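Local coordinates for protein arylalkylamine N-Acetyltransferase 2 (Aedes aegypti, PDB 4FD5) that probably transfers acyl groups from coenzyme A thioesters to the amines of arylalkylamines such as dopamine and serotonin, at residues F131-L136 against K150-S155. Residues are numbered along the deposited sequence; the frame is centred on the assembly and turned at random.
Sequences FEIRIL and KLIEKS
Ile152 reaches from helix 147-161 to Ile133 and Leu136 of strand 129-138, joining the first strand and the helix of a beta-alpha-beta unit in the GNAT fold. The short segments run nearly antiparallel, at 152°, as expected of a helix that runs back over its strand. From CB of Ile152, the CG2 branch lies 4.1 Å from Ile133 CD1. The other branch, CG1, stands anti to the carbonyl carbon (chi1 -61°) and meets Leu136 CD2 at 3.9 Å. The tip, Ile152 CD1, settles between the two strand residues, 3.8 Å from Ile133 CG2 and also against both methyls of Leu136. Leu136 crosses Ile152 at about a right angle, and Leu136 CD1 touches Leu151 CB at 3.9 Å. A classic beta bulge, in which Arg134 and Ile135 both face Leu80, lets Ile133 and Leu136 point to the helix although three positions apart. At the other end, Ser155 O approaches the Phe131 ring obliquely, 3.8 Å from CZ of Phe131, and the ring packs edge-to-face with Phe164. Ser155 OG is hydrogen-bonded to Asn81 ND2 of strand 75-85 and donates a hydrogen bond to Leu151 O at 2.8 Å; Ser155 N reaches the same Leu151 O from the opposite face of the carbonyl plane.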
ATOM      1  N   PHE A 131       3.190   4.557 -10.982  1.00 14.82           N
ATOM      2  CA  PHE A 131       3.945   4.404  -9.743  1.00 15.55           C
ATOM      3  C   PHE A 131       2.952   4.190  -8.601  1.00 13.84           C
ATOM      4  O   PHE A 131       2.165   5.091  -8.292  1.00 14.99           O
ATOM      5  CB  PHE A 131       4.759   5.681  -9.531  1.00 15.39           C
ATOM      6  CG  PHE A 131       5.772   5.606  -8.415  1.00 15.37           C
ATOM      7  CD1 PHE A 131       5.387   5.776  -7.096  1.00 13.31           C
ATOM      8  CD2 PHE A 131       7.121   5.451  -8.701  1.00 14.85           C
ATOM      9  CE1 PHE A 131       6.334   5.740  -6.057  1.00 13.07           C
ATOM     10  CE2 PHE A 131       8.081   5.420  -7.678  1.00 15.70           C
ATOM     11  CZ  PHE A 131       7.690   5.568  -6.351  1.00 14.99           C
ATOM     12  N   GLU A 132       2.989   3.004  -7.982  1.00 14.00           N
ATOM     13  CA  GLU A 132       1.990   2.636  -6.975  1.00 14.19           C
ATOM     14  C   GLU A 132       2.532   2.631  -5.544  1.00 15.04           C
ATOM     15  O   GLU A 132       3.471   1.892  -5.224  1.00 15.09           O
ATOM     16  CB  GLU A 132       1.363   1.266  -7.306  1.00 14.16           C
ATOM     17  CG  GLU A 132       0.167   0.927  -6.416  1.00 17.18           C
ATOM     18  CD  GLU A 132      -0.396  -0.464  -6.671  1.00 21.81           C
ATOM     19  OE1 GLU A 132       0.343  -1.354  -7.174  1.00 20.68           O
ATOM     20  OE2 GLU A 132      -1.589  -0.668  -6.342  1.00 27.73           O
ATOM     21  N   ILE A 133       1.920   3.436  -4.676  1.00 13.64           N
ATOM     22  CA  ILE A 133       2.266   3.431  -3.259  1.00 13.41           C
ATOM     23  C   ILE A 133       1.473   2.289  -2.635  1.00 13.16           C
ATOM     24  O   ILE A 133       0.242   2.301  -2.643  1.00 14.46           O
ATOM     25  CB  ILE A 133       1.885   4.757  -2.571  1.00 13.61           C
ATOM     26  CG1 ILE A 133       2.593   5.938  -3.216  1.00 15.24           C
ATOM     27  CG2 ILE A 133       2.234   4.722  -1.079  1.00 15.59           C
ATOM     28  CD1 ILE A 133       1.850   7.259  -3.020  1.00 16.61           C
ATOM     29  N   ARG A 134       2.172   1.290  -2.109  1.00 11.96           N
ATOM     30  CA  ARG A 134       1.513   0.085  -1.617  1.00 14.16           C
ATOM     31  C   ARG A 134       1.403   0.028  -0.109  1.00 15.17           C
ATOM     32  O   ARG A 134       0.367  -0.401   0.418  1.00 17.24           O
ATOM     33  CB  ARG A 134       2.217  -1.164  -2.145  1.00 12.75           C
ATOM     34  CG  ARG A 134       2.110  -1.235  -3.648  1.00 13.64           C
ATOM     35  CD  ARG A 134       2.730  -2.508  -4.234  1.00 16.36           C
ATOM     36  NE  ARG A 134       2.460  -2.521  -5.666  1.00 17.67           N
ATOM     37  CZ  ARG A 134       3.163  -3.180  -6.581  1.00 20.19           C
ATOM     38  NH1 ARG A 134       4.200  -3.934  -6.230  1.00 17.52           N
ATOM     39  NH2 ARG A 134       2.812  -3.080  -7.860  1.00 19.98           N
ATOM     40  N   ILE A 135       2.481   0.409   0.577  1.00 13.08           N
ATOM     41  CA  ILE A 135       2.448   0.472   2.032  1.00 12.98           C
ATOM     42  C   ILE A 135       3.022   1.798   2.495  1.00 13.74           C
ATOM     43  O   ILE A 135       4.053   2.227   1.991  1.00 13.66           O
ATOM     44  CB  ILE A 135       3.292  -0.653   2.673  1.00 15.75           C
ATOM     45  CG1 ILE A 135       2.604  -2.002   2.453  1.00 17.05           C
ATOM     46  CG2 ILE A 135       3.499  -0.384   4.158  1.00 15.30           C
ATOM     47  CD1 ILE A 135       3.332  -3.166   3.117  1.00 18.90           C
ATOM     48  N   LEU A 136       2.351   2.449   3.447  1.00 13.69           N
ATOM     49  CA  LEU A 136       2.900   3.627   4.115  1.00 13.21           C
ATOM     50  C   LEU A 136       2.821   3.344   5.607  1.00 14.17           C
ATOM     51  O   LEU A 136       1.723   3.137   6.148  1.00 14.41           O
ATOM     52  CB  LEU A 136       2.082   4.877   3.757  1.00 14.65           C
ATOM     53  CG  LEU A 136       2.449   6.185   4.463  1.00 14.79           C
ATOM     54  CD1 LEU A 136       3.884   6.589   4.149  1.00 14.79           C
ATOM     55  CD2 LEU A 136       1.475   7.261   4.036  1.00 14.64           C
ATOM     56  N   LYS A 150       6.164  13.193   4.526  1.00 15.25           N
ATOM     57  CA  LYS A 150       7.486  13.317   3.912  1.00 15.53           C
ATOM     58  C   LYS A 150       7.851  12.090   3.071  1.00 15.18           C
ATOM     59  O   LYS A 150       8.467  12.223   2.020  1.00 14.74           O
ATOM     60  CB  LYS A 150       8.555  13.577   4.961  1.00 16.43           C
ATOM     61  CG  LYS A 150       8.359  14.896   5.709  1.00 21.68           C
ATOM     62  CD  LYS A 150       9.470  15.093   6.745  1.00 25.38           C
ATOM     63  CE  LYS A 150       9.273  16.367   7.558  1.00 28.87           C
ATOM     64  NZ  LYS A 150       9.320  17.575   6.692  1.00 36.21           N
ATOM     65  N   LEU A 151       7.468  10.907   3.532  1.00 14.93           N
ATOM     66  CA  LEU A 151       7.715   9.684   2.775  1.00 13.53           C
ATOM     67  C   LEU A 151       7.009   9.703   1.433  1.00 14.19           C
ATOM     68  O   LEU A 151       7.578   9.276   0.422  1.00 13.05           O
ATOM     69  CB  LEU A 151       7.315   8.453   3.594  1.00 12.26           C
ATOM     70  CG  LEU A 151       8.286   8.041   4.684  1.00 12.33           C
ATOM     71  CD1 LEU A 151       7.615   7.079   5.654  1.00 15.64           C
ATOM     72  CD2 LEU A 151       9.534   7.416   4.043  1.00 14.88           C
ATOM     73  N   ILE A 152       5.779  10.212   1.411  1.00 12.53           N
ATOM     74  CA  ILE A 152       5.078  10.315   0.136  1.00 13.92           C
ATOM     75  C   ILE A 152       5.705  11.408  -0.752  1.00 13.73           C
ATOM     76  O   ILE A 152       5.836  11.236  -1.957  1.00 14.70           O
ATOM     77  CB  ILE A 152       3.570  10.565   0.345  1.00 14.28           C
ATOM     78  CG1 ILE A 152       2.950   9.391   1.118  1.00 14.33           C
ATOM     79  CG2 ILE A 152       2.883  10.708  -0.989  1.00 16.66           C
ATOM     80  CD1 ILE A 152       3.288   8.026   0.522  1.00 16.14           C
ATOM     81  N   GLU A 153       6.105  12.523  -0.146  1.00 14.79           N
ATOM     82  CA  GLU A 153       6.792  13.584  -0.889  1.00 14.73           C
ATOM     83  C   GLU A 153       8.075  13.072  -1.557  1.00 16.24           C
ATOM     84  O   GLU A 153       8.335  13.358  -2.735  1.00 16.12           O
ATOM     85  CB  GLU A 153       7.090  14.760   0.037  1.00 17.05           C
ATOM     86  CG  GLU A 153       5.848  15.555   0.416  1.00 18.07           C
ATOM     87  CD  GLU A 153       6.094  16.571   1.516  1.00 25.59           C
ATOM     88  OE1 GLU A 153       7.158  16.512   2.156  1.00 26.71           O
ATOM     89  OE2 GLU A 153       5.209  17.427   1.740  1.00 30.62           O
ATOM     90  N   LYS A 154       8.864  12.303  -0.806  1.00 14.22           N
ATOM     91  CA  LYS A 154      10.099  11.708  -1.321  1.00 15.94           C
ATOM     92  C   LYS A 154       9.797  10.669  -2.402  1.00 17.15           C
ATOM     93  O   LYS A 154      10.549  10.542  -3.391  1.00 16.05           O
ATOM     94  CB  LYS A 154      10.922  11.086  -0.185  1.00 15.56           C
ATOM     95  CG  LYS A 154      11.480  12.112   0.818  1.00 19.50           C
ATOM     96  CD  LYS A 154      12.647  12.903   0.212  1.00 24.46           C
ATOM     97  CE  LYS A 154      13.332  13.803   1.250  1.00 27.30           C
ATOM     98  NZ  LYS A 154      14.620  14.359   0.729  1.00 32.32           N
ATOM     99  N   SER A 155       8.690   9.949  -2.218  1.00 14.53           N
ATOM    100  CA  SER A 155       8.238   8.981  -3.213  1.00 12.73           C
ATOM    101  C   SER A 155       7.899   9.683  -4.521  1.00 14.36           C
ATOM    102  O   SER A 155       8.254   9.199  -5.581  1.00 15.00           O
ATOM    103  CB  SER A 155       7.026   8.188  -2.700  1.00 12.98           C
ATOM    104  OG  SER A 155       7.412   7.341  -1.625  1.00 12.32           O
TER